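Local coordinates for protein glycosyl transferase family 9 (PDB 3TOV) that probably transfers a sugar, as the heptosyltransferases of glycosyltransferase family 9 do, using a two-domain GT-B scaffold, at residues D7-V12 with K89-I94. Sequence-based numbering, arbitrary orientation.
Sequences DYKRIV and KTDIVI
Where D91 reaches across to the backbone of R10, the chain leading into strand 92-95 is sewn to the start of strand 10-14, and the first and fourth strands of a Rossmann-like GT-B domain come together as central neighbours in its parallel sheet. V12 N bonds to I92 O at 3.1 Å, and I94 N to V12 O at 3.0 Å. At the mouth of the pair the ladder changes: R10 O accepts from two donors, D91 N at 2.8 Å and I92 N at 3.3 Å. D91 OD2 takes R10 N where continued parallel pairing would be expected to use T90 O. D91, with CG turned beside its backbone N (chi1 -59°), brings OD2 to R10 N at 2.7 Å, on the anti side and 34° out of the carboxylate plane. K9 arches over this oxygen, crossing D91 at about a right angle, while its CG rests near the I92 methyl CD1. On one face of the sheet, the I11 methyl CG2 packs over I92 CB and I94 CG1. The other face carries a different fit: V12 CB meets V93 CG2 at 3.7 Å, and V12 CG2 nestles against the OG1 and CG2 branches of T90, with I84 of helix 70-87 touching both V12 and T90. Chemically, the join passes from an apolar, hydrogen-bonded interior to a charged margin; K9 NZ, 4.9 Å from D91 OD2, is not in contact but would probably help to stabilise the carboxylate that R10 N holds through OD2.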
loop_
_atom_site.group_PDB
_atom_site.type_symbol
_atom_site.label_atom_id
_atom_site.label_comp_id
_atom_site.label_asym_id
_atom_site.label_seq_id
_atom_site.Cartn_x
_atom_site.Cartn_y
_atom_site.Cartn_z
ATOM N N ASP A 7 24.691 -10.446 6.057
ATOM C CA ASP A 7 24.734 -10.343 7.515
ATOM C C ASP A 7 25.986 -9.599 7.996
ATOM O O ASP A 7 27.046 -9.679 7.374
ATOM C CB ASP A 7 24.632 -11.729 8.163
ATOM C CG ASP A 7 24.217 -11.663 9.626
ATOM O OD1 ASP A 7 23.790 -10.582 10.079
ATOM O OD2 ASP A 7 24.307 -12.695 10.323
ATOM N N TYR A 8 25.848 -8.860 9.093
ATOM C CA TYR A 8 26.971 -8.130 9.687
ATOM C C TYR A 8 27.448 -6.931 8.856
ATOM O O TYR A 8 28.613 -6.552 8.915
ATOM C CB TYR A 8 28.142 -9.081 9.998
ATOM C CG TYR A 8 27.936 -9.876 11.266
ATOM C CD1 TYR A 8 27.910 -9.244 12.503
ATOM C CD2 TYR A 8 27.756 -11.250 11.232
ATOM C CE1 TYR A 8 27.708 -9.958 13.681
ATOM C CE2 TYR A 8 27.555 -11.982 12.407
ATOM C CZ TYR A 8 27.534 -11.328 13.633
ATOM O OH TYR A 8 27.340 -12.036 14.808
ATOM N N LYS A 9 26.541 -6.326 8.099
ATOM C CA LYS A 9 26.909 -5.216 7.223
ATOM C C LYS A 9 26.020 -3.980 7.439
ATOM O O LYS A 9 24.890 -4.090 7.909
ATOM C CB LYS A 9 26.839 -5.654 5.748
ATOM C CG LYS A 9 27.547 -6.955 5.408
ATOM C CD LYS A 9 29.009 -6.890 5.786
ATOM C CE LYS A 9 29.868 -7.661 4.802
ATOM N NZ LYS A 9 29.654 -7.142 3.419
ATOM N N ARG A 10 26.539 -2.806 7.093
ATOM C CA ARG A 10 25.724 -1.600 7.057
ATOM C C ARG A 10 25.140 -1.466 5.672
ATOM O O ARG A 10 25.876 -1.419 4.688
ATOM C CB ARG A 10 26.549 -0.356 7.370
ATOM C CG ARG A 10 27.013 -0.276 8.805
ATOM C CD ARG A 10 27.559 1.101 9.144
ATOM N NE ARG A 10 26.784 1.719 10.216
ATOM C CZ ARG A 10 25.930 2.720 10.037
ATOM N NH1 ARG A 10 25.755 3.231 8.821
ATOM N NH2 ARG A 10 25.262 3.210 11.077
ATOM N N ILE A 11 23.818 -1.384 5.600
ATOM C CA ILE A 11 23.130 -1.431 4.321
ATOM C C ILE A 11 22.159 -0.271 4.145
ATOM O O ILE A 11 21.445 0.100 5.075
ATOM C CB ILE A 11 22.355 -2.745 4.190
ATOM C CG1 ILE A 11 23.262 -3.926 4.520
ATOM C CG2 ILE A 11 21.799 -2.901 2.801
ATOM C CD1 ILE A 11 22.504 -5.191 4.801
ATOM N N VAL A 12 22.135 0.308 2.952
ATOM C CA VAL A 12 21.128 1.314 2.646
ATOM C C VAL A 12 20.136 0.846 1.566
ATOM O O VAL A 12 20.517 0.254 0.554
ATOM C CB VAL A 12 21.764 2.654 2.243
ATOM C CG1 VAL A 12 20.716 3.594 1.676
ATOM C CG2 VAL A 12 22.421 3.276 3.434
ATOM N N LYS A 89 30.354 3.781 7.530
ATOM C CA LYS A 89 30.799 3.313 6.217
ATOM C C LYS A 89 29.893 2.221 5.653
ATOM O O LYS A 89 30.082 1.026 5.901
ATOM C CB LYS A 89 32.280 2.886 6.217
ATOM C CG LYS A 89 32.788 2.212 7.487
ATOM C CD LYS A 89 34.319 2.068 7.439
ATOM C CE LYS A 89 34.936 1.593 8.766
ATOM N NZ LYS A 89 34.612 0.175 9.115
ATOM N N THR A 90 28.904 2.667 4.891
ATOM C CA THR A 90 27.943 1.795 4.228
ATOM C C THR A 90 28.596 0.723 3.345
ATOM O O THR A 90 29.354 1.035 2.434
ATOM C CB THR A 90 26.986 2.641 3.371
ATOM O OG1 THR A 90 26.233 3.524 4.221
ATOM C CG2 THR A 90 26.056 1.744 2.584
ATOM N N ASP A 91 28.283 -0.540 3.615
ATOM C CA ASP A 91 28.918 -1.668 2.921
ATOM C C ASP A 91 28.244 -1.969 1.584
ATOM O O ASP A 91 28.905 -2.060 0.542
ATOM C CB ASP A 91 28.874 -2.917 3.806
ATOM C CG ASP A 91 29.575 -2.715 5.137
ATOM O OD1 ASP A 91 30.686 -2.139 5.132
ATOM O OD2 ASP A 91 29.014 -3.120 6.184
ATOM N N ILE A 92 26.923 -2.119 1.641
ATOM C CA ILE A 92 26.092 -2.431 0.490
ATOM C C ILE A 92 24.972 -1.417 0.319
ATOM O O ILE A 92 24.248 -1.109 1.269
ATOM C CB ILE A 92 25.388 -3.778 0.692
ATOM C CG1 ILE A 92 26.403 -4.907 0.846
ATOM C CG2 ILE A 92 24.416 -4.061 -0.449
ATOM C CD1 ILE A 92 25.909 -6.016 1.735
ATOM N N VAL A 93 24.814 -0.913 -0.900
ATOM C CA VAL A 93 23.613 -0.165 -1.256
ATOM C C VAL A 93 22.733 -0.932 -2.259
ATOM O O VAL A 93 23.209 -1.417 -3.284
ATOM C CB VAL A 93 23.948 1.231 -1.801
ATOM C CG1 VAL A 93 22.874 1.691 -2.788
ATOM C CG2 VAL A 93 24.095 2.214 -0.651
ATOM N N ILE A 94 21.448 -1.033 -1.940
ATOM C CA ILE A 94 20.475 -1.711 -2.783
ATOM C C ILE A 94 19.466 -0.702 -3.320
ATOM O O ILE A 94 18.731 -0.104 -2.546
ATOM C CB ILE A 94 19.705 -2.752 -1.960
ATOM C CG1 ILE A 94 20.684 -3.657 -1.218
ATOM C CG2 ILE A 94 18.762 -3.547 -2.842
ATOM C CD1 ILE A 94 20.066 -4.893 -0.637
#